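Afp2 (Serratia entomophila, PDB 6RBN) probably forms part of the contractile sheath around the inner tube of the anti-feeding prophage, a phage-tail-like injection system. Local coordinates at residues 148-160 / 239-253. Numbering follows the deposited sequence.
Sequences EEYPTSPFGAVFY and RTLEDSDNWRYIPVR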
ATOM      1  N   GLU C 148     -15.007  95.104  43.868  1.00 98.27           N
ATOM      2  CA  GLU C 148     -13.927  95.498  42.973  1.00 98.27           C
ATOM      3  C   GLU C 148     -12.559  94.993  43.404  1.00 98.27           C
ATOM      4  O   GLU C 148     -11.617  95.067  42.610  1.00 98.27           O
ATOM      5  CB  GLU C 148     -13.883  97.021  42.828  1.00 98.27           C
ATOM      6  CG  GLU C 148     -13.531  97.760  44.097  1.00 98.27           C
ATOM      7  CD  GLU C 148     -13.560  99.262  43.909  1.00 98.27           C
ATOM      8  OE1 GLU C 148     -13.863  99.712  42.786  1.00 98.27           O
ATOM      9  OE2 GLU C 148     -13.288  99.990  44.885  1.00 98.27           O
ATOM     10  N   GLU C 149     -12.415  94.487  44.625  1.00 92.41           N
ATOM     11  CA  GLU C 149     -11.139  93.936  45.056  1.00 92.41           C
ATOM     12  C   GLU C 149     -10.989  92.459  44.726  1.00 92.41           C
ATOM     13  O   GLU C 149      -9.903  91.905  44.925  1.00 92.41           O
ATOM     14  CB  GLU C 149     -10.949  94.123  46.563  1.00 92.41           C
ATOM     15  CG  GLU C 149     -11.900  93.304  47.407  1.00 92.41           C
ATOM     16  CD  GLU C 149     -11.661  93.487  48.892  1.00 92.41           C
ATOM     17  OE1 GLU C 149     -10.754  94.257  49.259  1.00 92.41           O
ATOM     18  OE2 GLU C 149     -12.383  92.858  49.693  1.00 92.41           O
ATOM     19  N   TYR C 150     -12.016  91.830  44.240  1.00 86.25           N
ATOM     20  CA  TYR C 150     -12.049  90.397  44.012  1.00 86.25           C
ATOM     21  C   TYR C 150     -11.700  90.070  42.566  1.00 86.25           C
ATOM     22  O   TYR C 150     -11.910  90.892  41.671  1.00 86.25           O
ATOM     23  CB  TYR C 150     -13.431  89.848  44.342  1.00 86.25           C
ATOM     24  CG  TYR C 150     -13.810  90.071  45.776  1.00 86.25           C
ATOM     25  CD1 TYR C 150     -13.283  89.276  46.779  1.00 86.25           C
ATOM     26  CD2 TYR C 150     -14.689  91.083  46.129  1.00 86.25           C
ATOM     27  CE1 TYR C 150     -13.621  89.481  48.091  1.00 86.25           C
ATOM     28  CE2 TYR C 150     -15.033  91.295  47.441  1.00 86.25           C
ATOM     29  CZ  TYR C 150     -14.497  90.492  48.417  1.00 86.25           C
ATOM     30  OH  TYR C 150     -14.836  90.701  49.728  1.00 86.25           O
ATOM     31  N   PRO C 151     -11.152  88.873  42.311  1.00 83.34           N
ATOM     32  CA  PRO C 151     -10.887  88.465  40.923  1.00 83.34           C
ATOM     33  C   PRO C 151     -12.151  88.206  40.115  1.00 83.34           C
ATOM     34  O   PRO C 151     -13.258  88.202  40.656  1.00 83.34           O
ATOM     35  CB  PRO C 151     -10.067  87.182  41.091  1.00 83.34           C
ATOM     36  CG  PRO C 151      -9.461  87.293  42.439  1.00 83.34           C
ATOM     37  CD  PRO C 151     -10.483  87.983  43.276  1.00 83.34           C
ATOM     38  N   THR C 152     -11.995  87.988  38.811  1.00 82.68           N
ATOM     39  CA  THR C 152     -13.118  87.698  37.929  1.00 82.68           C
ATOM     40  C   THR C 152     -13.034  86.253  37.433  1.00 82.68           C
ATOM     41  O   THR C 152     -13.728  85.857  36.491  1.00 82.68           O
ATOM     42  CB  THR C 152     -13.135  88.705  36.772  1.00 82.68           C
ATOM     43  OG1 THR C 152     -12.739  89.985  37.274  1.00 82.68           O
ATOM     44  CG2 THR C 152     -14.552  88.907  36.222  1.00 82.68           C
ATOM     45  N   SER C 153     -12.192  85.454  38.070  1.00 80.05           N
ATOM     46  CA  SER C 153     -11.982  84.071  37.688  1.00 80.05           C
ATOM     47  C   SER C 153     -13.179  83.217  38.101  1.00 80.05           C
ATOM     48  O   SER C 153     -13.849  83.515  39.089  1.00 80.05           O
ATOM     49  CB  SER C 153     -10.722  83.530  38.350  1.00 80.05           C
ATOM     50  OG  SER C 153     -10.903  83.447  39.748  1.00 80.05           O
ATOM     51  N   PRO C 154     -13.464  82.140  37.367  1.00 75.66           N
ATOM     52  CA  PRO C 154     -14.541  81.225  37.760  1.00 75.66           C
ATOM     53  C   PRO C 154     -14.181  80.246  38.864  1.00 75.66           C
ATOM     54  O   PRO C 154     -14.908  79.270  39.051  1.00 75.66           O
ATOM     55  CB  PRO C 154     -14.821  80.469  36.458  1.00 75.66           C
ATOM     56  CG  PRO C 154     -13.550  80.480  35.740  1.00 75.66           C
ATOM     57  CD  PRO C 154     -12.929  81.807  36.035  1.00 75.66           C
ATOM     58  N   PHE C 155     -13.080  80.458  39.579  1.00 71.87           N
ATOM     59  CA  PHE C 155     -12.582  79.530  40.579  1.00 71.87           C
ATOM     60  C   PHE C 155     -12.757  80.049  42.001  1.00 71.87           C
ATOM     61  O   PHE C 155     -12.091  79.557  42.916  1.00 71.87           O
ATOM     62  CB  PHE C 155     -11.109  79.235  40.313  1.00 71.87           C
ATOM     63  CG  PHE C 155     -10.854  78.478  39.045  1.00 71.87           C
ATOM     64  CD1 PHE C 155     -10.857  77.103  39.037  1.00 71.87           C
ATOM     65  CD2 PHE C 155     -10.627  79.154  37.854  1.00 71.87           C
ATOM     66  CE1 PHE C 155     -10.611  76.407  37.885  1.00 71.87           C
ATOM     67  CE2 PHE C 155     -10.395  78.455  36.686  1.00 71.87           C
ATOM     68  CZ  PHE C 155     -10.390  77.081  36.701  1.00 71.87           C
ATOM     69  N   GLY C 156     -13.630  81.032  42.209  1.00 73.45           N
ATOM     70  CA  GLY C 156     -13.760  81.640  43.515  1.00 73.45           C
ATOM     71  C   GLY C 156     -15.184  82.058  43.813  1.00 73.45           C
ATOM     72  O   GLY C 156     -16.019  82.209  42.919  1.00 73.45           O
ATOM     73  N   ALA C 157     -15.444  82.236  45.107  1.00 73.93           N
ATOM     74  CA  ALA C 157     -16.686  82.805  45.607  1.00 73.93           C
ATOM     75  C   ALA C 157     -16.375  83.543  46.902  1.00 73.93           C
ATOM     76  O   ALA C 157     -15.332  83.324  47.519  1.00 73.93           O
ATOM     77  CB  ALA C 157     -17.749  81.732  45.818  1.00 73.93           C
ATOM     78  N   VAL C 158     -17.286  84.417  47.321  1.00 78.07           N
ATOM     79  CA  VAL C 158     -16.948  85.460  48.282  1.00 78.07           C
ATOM     80  C   VAL C 158     -17.520  85.192  49.671  1.00 78.07           C
ATOM     81  O   VAL C 158     -16.789  85.328  50.651  1.00 78.07           O
ATOM     82  CB  VAL C 158     -17.379  86.838  47.743  1.00 78.07           C
ATOM     83  CG1 VAL C 158     -17.028  87.930  48.727  1.00 78.07           C
ATOM     84  CG2 VAL C 158     -16.681  87.091  46.444  1.00 78.07           C
ATOM     85  N   PHE C 159     -18.809  84.829  49.787  1.00 76.84           N
ATOM     86  CA  PHE C 159     -19.444  84.447  51.059  1.00 76.84           C
ATOM     87  C   PHE C 159     -19.390  85.541  52.124  1.00 76.84           C
ATOM     88  O   PHE C 159     -18.531  85.481  52.997  1.00 76.84           O
ATOM     89  CB  PHE C 159     -18.852  83.145  51.608  1.00 76.84           C
ATOM     90  CG  PHE C 159     -19.092  81.968  50.727  1.00 76.84           C
ATOM     91  CD1 PHE C 159     -20.320  81.337  50.716  1.00 76.84           C
ATOM     92  CD2 PHE C 159     -18.090  81.497  49.900  1.00 76.84           C
ATOM     93  CE1 PHE C 159     -20.544  80.255  49.900  1.00 76.84           C
ATOM     94  CE2 PHE C 159     -18.305  80.415  49.088  1.00 76.84           C
ATOM     95  CZ  PHE C 159     -19.535  79.793  49.085  1.00 76.84           C
ATOM     96  N   TYR C 160     -20.231  86.584  51.998  1.00 83.47           N
ATOM     97  CA  TYR C 160     -20.067  87.802  52.801  1.00 83.47           C
ATOM     98  C   TYR C 160     -20.167  87.635  54.322  1.00 83.47           C
ATOM     99  O   TYR C 160     -19.158  87.909  54.996  1.00 83.47           O
ATOM    100  CB  TYR C 160     -21.021  88.887  52.284  1.00 83.47           C
ATOM    101  CG  TYR C 160     -21.297  90.006  53.264  1.00 83.47           C
ATOM    102  CD1 TYR C 160     -20.322  90.925  53.606  1.00 83.47           C
ATOM    103  CD2 TYR C 160     -22.558  90.154  53.822  1.00 83.47           C
ATOM    104  CE1 TYR C 160     -20.585  91.940  54.501  1.00 83.47           C
ATOM    105  CE2 TYR C 160     -22.832  91.170  54.707  1.00 83.47           C
ATOM    106  CZ  TYR C 160     -21.845  92.058  55.041  1.00 83.47           C
ATOM    107  OH  TYR C 160     -22.119  93.071  55.924  1.00 83.47           O
ATOM    108  N   ARG C 239     -23.160  80.602  43.532  1.00 72.87           N
ATOM    109  CA  ARG C 239     -22.583  81.130  42.306  1.00 72.87           C
ATOM    110  C   ARG C 239     -21.110  81.488  42.489  1.00 72.87           C
ATOM    111  O   ARG C 239     -20.623  81.685  43.602  1.00 72.87           O
ATOM    112  CB  ARG C 239     -23.377  82.351  41.847  1.00 72.87           C
ATOM    113  CG  ARG C 239     -24.718  82.041  41.231  1.00 72.87           C
ATOM    114  CD  ARG C 239     -25.527  83.307  41.113  1.00 72.87           C
ATOM    115  NE  ARG C 239     -26.841  83.090  40.520  1.00 72.87           N
ATOM    116  CZ  ARG C 239     -27.175  83.447  39.289  1.00 72.87           C
ATOM    117  NH1 ARG C 239     -26.309  84.105  38.535  1.00 72.87           N
ATOM    118  NH2 ARG C 239     -28.391  83.198  38.832  1.00 72.87           N
ATOM    119  N   THR C 240     -20.406  81.588  41.365  1.00 75.02           N
ATOM    120  CA  THR C 240     -18.988  81.928  41.323  1.00 75.02           C
ATOM    121  C   THR C 240     -18.821  83.397  40.941  1.00 75.02           C
ATOM    122  O   THR C 240     -19.791  84.139  40.784  1.00 75.02           O
ATOM    123  CB  THR C 240     -18.228  81.035  40.338  1.00 75.02           C
ATOM    124  OG1 THR C 240     -18.771  81.197  39.023  1.00 75.02           O
ATOM    125  CG2 THR C 240     -18.317  79.585  40.734  1.00 75.02           C
ATOM    126  N   LEU C 241     -17.565  83.808  40.777  1.00 77.73           N
ATOM    127  CA  LEU C 241     -17.236  85.178  40.407  1.00 77.73           C
ATOM    128  C   LEU C 241     -17.412  85.461  38.922  1.00 77.73           C
ATOM    129  O   LEU C 241     -17.331  86.627  38.522  1.00 77.73           O
ATOM    130  CB  LEU C 241     -15.803  85.498  40.823  1.00 77.73           C
ATOM    131  CG  LEU C 241     -15.566  85.639  42.322  1.00 77.73           C
ATOM    132  CD1 LEU C 241     -14.093  85.666  42.646  1.00 77.73           C
ATOM    133  CD2 LEU C 241     -16.207  86.915  42.773  1.00 77.73           C
ATOM    134  N   GLU C 242     -17.647  84.446  38.097  1.00 81.61           N
ATOM    135  CA  GLU C 242     -17.927  84.635  36.680  1.00 81.61           C
ATOM    136  C   GLU C 242     -19.368  84.243  36.396  1.00 81.61           C
ATOM    137  O   GLU C 242     -19.765  83.103  36.646  1.00 81.61           O
ATOM    138  CB  GLU C 242     -16.981  83.816  35.804  1.00 81.61           C
ATOM    139  CG  GLU C 242     -17.267  83.992  34.325  1.00 81.61           C
ATOM    140  CD  GLU C 242     -16.305  83.242  33.436  1.00 81.61           C
ATOM    141  OE1 GLU C 242     -15.386  82.596  33.966  1.00 81.61           O
ATOM    142  OE2 GLU C 242     -16.473  83.291  32.202  1.00 81.61           O
ATOM    143  N   ASP C 243     -20.143  85.187  35.871  1.00 82.56           N
ATOM    144  CA  ASP C 243     -21.541  84.933  35.533  1.00 82.56           C
ATOM    145  C   ASP C 243     -21.663  84.648  34.038  1.00 82.56           C
ATOM    146  O   ASP C 243     -22.089  85.478  33.239  1.00 82.56           O
ATOM    147  CB  ASP C 243     -22.410  86.113  35.953  1.00 82.56           C
ATOM    148  CG  ASP C 243     -23.885  85.832  35.792  1.00 82.56           C
ATOM    149  OD1 ASP C 243     -24.441  85.074  36.613  1.00 82.56           O
ATOM    150  OD2 ASP C 243     -24.493  86.371  34.845  1.00 82.56           O
ATOM    151  N   SER C 244     -21.266  83.435  33.672  1.00 80.64           N
ATOM    152  CA  SER C 244     -21.396  82.942  32.314  1.00 80.64           C
ATOM    153  C   SER C 244     -22.324  81.737  32.304  1.00 80.64           C
ATOM    154  O   SER C 244     -22.672  81.192  33.351  1.00 80.64           O
ATOM    155  CB  SER C 244     -20.034  82.561  31.726  1.00 80.64           C
ATOM    156  OG  SER C 244     -19.466  81.478  32.436  1.00 80.64           O
ATOM    157  N   ASP C 245     -22.729  81.318  31.104  1.00 80.48           N
ATOM    158  CA  ASP C 245     -23.571  80.133  30.991  1.00 80.48           C
ATOM    159  C   ASP C 245     -22.805  78.851  31.275  1.00 80.48           C
ATOM    160  O   ASP C 245     -23.425  77.831  31.585  1.00 80.48           O
ATOM    161  CB  ASP C 245     -24.204  80.055  29.604  1.00 80.48           C
ATOM    162  CG  ASP C 245     -25.292  81.085  29.403  1.00 80.48           C
ATOM    163  OD1 ASP C 245     -25.955  81.449  30.396  1.00 80.48           O
ATOM    164  OD2 ASP C 245     -25.483  81.530  28.253  1.00 80.48           O
ATOM    165  N   ASN C 246     -21.480  78.878  31.175  1.00 77.57           N
ATOM    166  CA  ASN C 246     -20.666  77.713  31.487  1.00 77.57           C
ATOM    167  C   ASN C 246     -20.281  77.658  32.959  1.00 77.57           C
ATOM    168  O   ASN C 246     -20.510  76.642  33.621  1.00 77.57           O
ATOM    169  CB  ASN C 246     -19.401  77.700  30.624  1.00 77.57           C
ATOM    170  CG  ASN C 246     -19.670  77.287  29.196  1.00 77.57           C
ATOM    171  OD1 ASN C 246     -20.448  76.371  28.939  1.00 77.57           O
ATOM    172  ND2 ASN C 246     -19.010  77.950  28.257  1.00 77.57           N
ATOM    173  N   TRP C 247     -19.706  78.735  33.488  1.00 75.79           N
ATOM    174  CA  TRP C 247     -19.000  78.673  34.759  1.00 75.79           C
ATOM    175  C   TRP C 247     -19.627  79.573  35.814  1.00 75.79           C
ATOM    176  O   TRP C 247     -18.944  80.178  36.638  1.00 75.79           O
ATOM    177  CB  TRP C 247     -17.529  79.005  34.567  1.00 75.79           C
ATOM    178  CG  TRP C 247     -16.873  78.155  33.546  1.00 75.79           C
ATOM    179  CD1 TRP C 247     -16.391  78.555  32.342  1.00 75.79           C
ATOM    180  CD2 TRP C 247     -16.713  76.735  33.588  1.00 75.79           C
ATOM    181  NE1 TRP C 247     -15.887  77.487  31.654  1.00 75.79           N
ATOM    182  CE2 TRP C 247     -16.079  76.355  32.397  1.00 75.79           C
ATOM    183  CE3 TRP C 247     -17.029  75.748  34.525  1.00 75.79           C
ATOM    184  CZ2 TRP C 247     -15.754  75.039  32.121  1.00 75.79           C
ATOM    185  CZ3 TRP C 247     -16.699  74.451  34.251  1.00 75.79           C
ATOM    186  CH2 TRP C 247     -16.072  74.108  33.063  1.00 75.79           C
ATOM    187  N   ARG C 248     -20.950  79.650  35.790  1.00 75.98           N
ATOM    188  CA  ARG C 248     -21.760  79.973  36.951  1.00 75.98           C
ATOM    189  C   ARG C 248     -21.797  78.719  37.830  1.00 75.98           C
ATOM    190  O   ARG C 248     -21.273  77.674  37.445  1.00 75.98           O
ATOM    191  CB  ARG C 248     -23.143  80.417  36.470  1.00 75.98           C
ATOM    192  CG  ARG C 248     -24.060  81.118  37.435  1.00 75.98           C
ATOM    193  CD  ARG C 248     -25.386  81.427  36.766  1.00 75.98           C
ATOM    194  NE  ARG C 248     -25.265  82.395  35.683  1.00 75.98           N
ATOM    195  CZ  ARG C 248     -25.559  82.146  34.412  1.00 75.98           C
ATOM    196  NH1 ARG C 248     -26.002  80.952  34.054  1.00 75.98           N
ATOM    197  NH2 ARG C 248     -25.418  83.096  33.500  1.00 75.98           N
ATOM    198  N   TYR C 249     -22.414  78.805  39.018  1.00 71.20           N
ATOM    199  CA  TYR C 249     -22.772  77.630  39.818  1.00 71.20           C
ATOM    200  C   TYR C 249     -21.611  76.766  40.303  1.00 71.20           C
ATOM    201  O   TYR C 249     -21.213  75.834  39.601  1.00 71.20           O
ATOM    202  CB  TYR C 249     -23.794  76.737  39.099  1.00 71.20           C
ATOM    203  CG  TYR C 249     -25.130  77.397  38.905  1.00 71.20           C
ATOM    204  CD1 TYR C 249     -25.918  77.733  39.995  1.00 71.20           C
ATOM    205  CD2 TYR C 249     -25.632  77.627  37.636  1.00 71.20           C
ATOM    206  CE1 TYR C 249     -27.143  78.324  39.827  1.00 71.20           C
ATOM    207  CE2 TYR C 249     -26.865  78.213  37.457  1.00 71.20           C
ATOM    208  CZ  TYR C 249     -27.615  78.559  38.556  1.00 71.20           C
ATOM    209  OH  TYR C 249     -28.844  79.146  38.381  1.00 71.20           O
ATOM    210  N   ILE C 250     -21.028  77.128  41.450  1.00 68.24           N
ATOM    211  CA  ILE C 250     -20.027  76.384  42.238  1.00 68.24           C
ATOM    212  C   ILE C 250     -20.123  74.855  42.148  1.00 68.24           C
ATOM    213  O   ILE C 250     -19.063  74.215  42.054  1.00 68.24           O
ATOM    214  CB  ILE C 250     -20.081  76.834  43.718  1.00 68.24           C
ATOM    215  CG1 ILE C 250     -19.780  78.318  43.863  1.00 68.24           C
ATOM    216  CG2 ILE C 250     -19.096  76.083  44.611  1.00 68.24           C
ATOM    217  CD1 ILE C 250     -20.046  78.829  45.254  1.00 68.24           C
ATOM    218  N   PRO C 251     -21.353  74.184  42.162  1.00 67.44           N
ATOM    219  CA  PRO C 251     -21.411  72.762  41.769  1.00 67.44           C
ATOM    220  C   PRO C 251     -20.729  72.383  40.464  1.00 67.44           C
ATOM    221  O   PRO C 251     -19.870  71.501  40.468  1.00 67.44           O
ATOM    222  CB  PRO C 251     -22.912  72.499  41.655  1.00 67.44           C
ATOM    223  CG  PRO C 251     -23.484  73.362  42.586  1.00 67.44           C
ATOM    224  CD  PRO C 251     -22.682  74.596  42.665  1.00 67.44           C
ATOM    225  N   VAL C 252     -21.074  73.035  39.350  1.00 67.48           N
ATOM    226  CA  VAL C 252     -20.543  72.586  38.067  1.00 67.48           C
ATOM    227  C   VAL C 252     -19.106  73.020  37.836  1.00 67.48           C
ATOM    228  O   VAL C 252     -18.485  72.551  36.878  1.00 67.48           O
ATOM    229  CB  VAL C 252     -21.393  73.054  36.869  1.00 67.48           C
ATOM    230  CG1 VAL C 252     -22.850  72.702  37.084  1.00 67.48           C
ATOM    231  CG2 VAL C 252     -21.209  74.518  36.593  1.00 67.48           C
ATOM    232  N   ARG C 253     -18.552  73.889  38.679  1.00 68.77           N
ATOM    233  CA  ARG C 253     -17.118  74.126  38.595  1.00 68.77           C
ATOM    234  C   ARG C 253     -16.344  73.084  39.389  1.00 68.77           C
ATOM    235  O   ARG C 253     -15.393  72.489  38.876  1.00 68.77           O
ATOM    236  CB  ARG C 253     -16.744  75.522  39.097  1.00 68.77           C
ATOM    237  CG  ARG C 253     -15.269  75.765  38.884  1.00 68.77           C
ATOM    238  CD  ARG C 253     -15.048  75.949  37.405  1.00 68.77           C
ATOM    239  NE  ARG C 253     -13.696  75.660  36.958  1.00 68.77           N
ATOM    240  CZ  ARG C 253     -13.345  74.468  36.495  1.00 68.77           C
ATOM    241  NH1 ARG C 253     -14.252  73.514  36.413  1.00 68.77           N
ATOM    242  NH2 ARG C 253     -12.112  74.226  36.099  1.00 68.77           N
TER
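At the edge of the mixed sheet in the subtilisin-like domain of a phage-tail sheath protein, the segment 239-253, which runs into helix 250-267, packs against strand 156-157 and the turn before it. Leu241 is the main plug: with CG anti to the carbonyl carbon, its isobutyl group reaches into the curve of 150-158, where CD1 lies 3.3 Å from Pro151 O and CD2 3.7 Å from Val158 CG2. The two segments are joined across the contact by one weak backbone hydrogen bond, Leu241 N to Gly156 O, 3.1 Å long and bent to 129° at the hydrogen; the Thr240 CA-H also approaches this oxygen. Ala157, whose backbone pairs with Gly128 and Phe130 of the neighbouring strand region, sets its CB 3.7 Å from Ile250 CD1. Phe159 CZ also reaches Ile250 CD1, the two side chains coming from opposite directions. At the other end, Pro154 lies alongside the extended Glu242 side chain, whose OE1 rests against the proline ring 3.3 Å from CD, and puts its CB 3.6 Å from Trp247 CB. Thr240 OG1 donates to Trp247 O (2.6 Å), tying the start of the loop to its far side. Arg253, bent at chi2 (72°), brings its guanidinium edge to Phe155, NH2 lying 3.2 Å from CE1 with the two planes 66° apart; this oblique approach is not a flat stack. The charge of Arg253 is met by a salt bridge to Glu14 of a neighbouring Afp3 chain, while Phe155 also packs on Phe116 and Val120 of helix 112-122. With little hydrogen bonding across it, the contact appears to rest on side chains packed against backbone carbonyls and one another, and Arg253 links this mostly buried seam to the interface with Afp3.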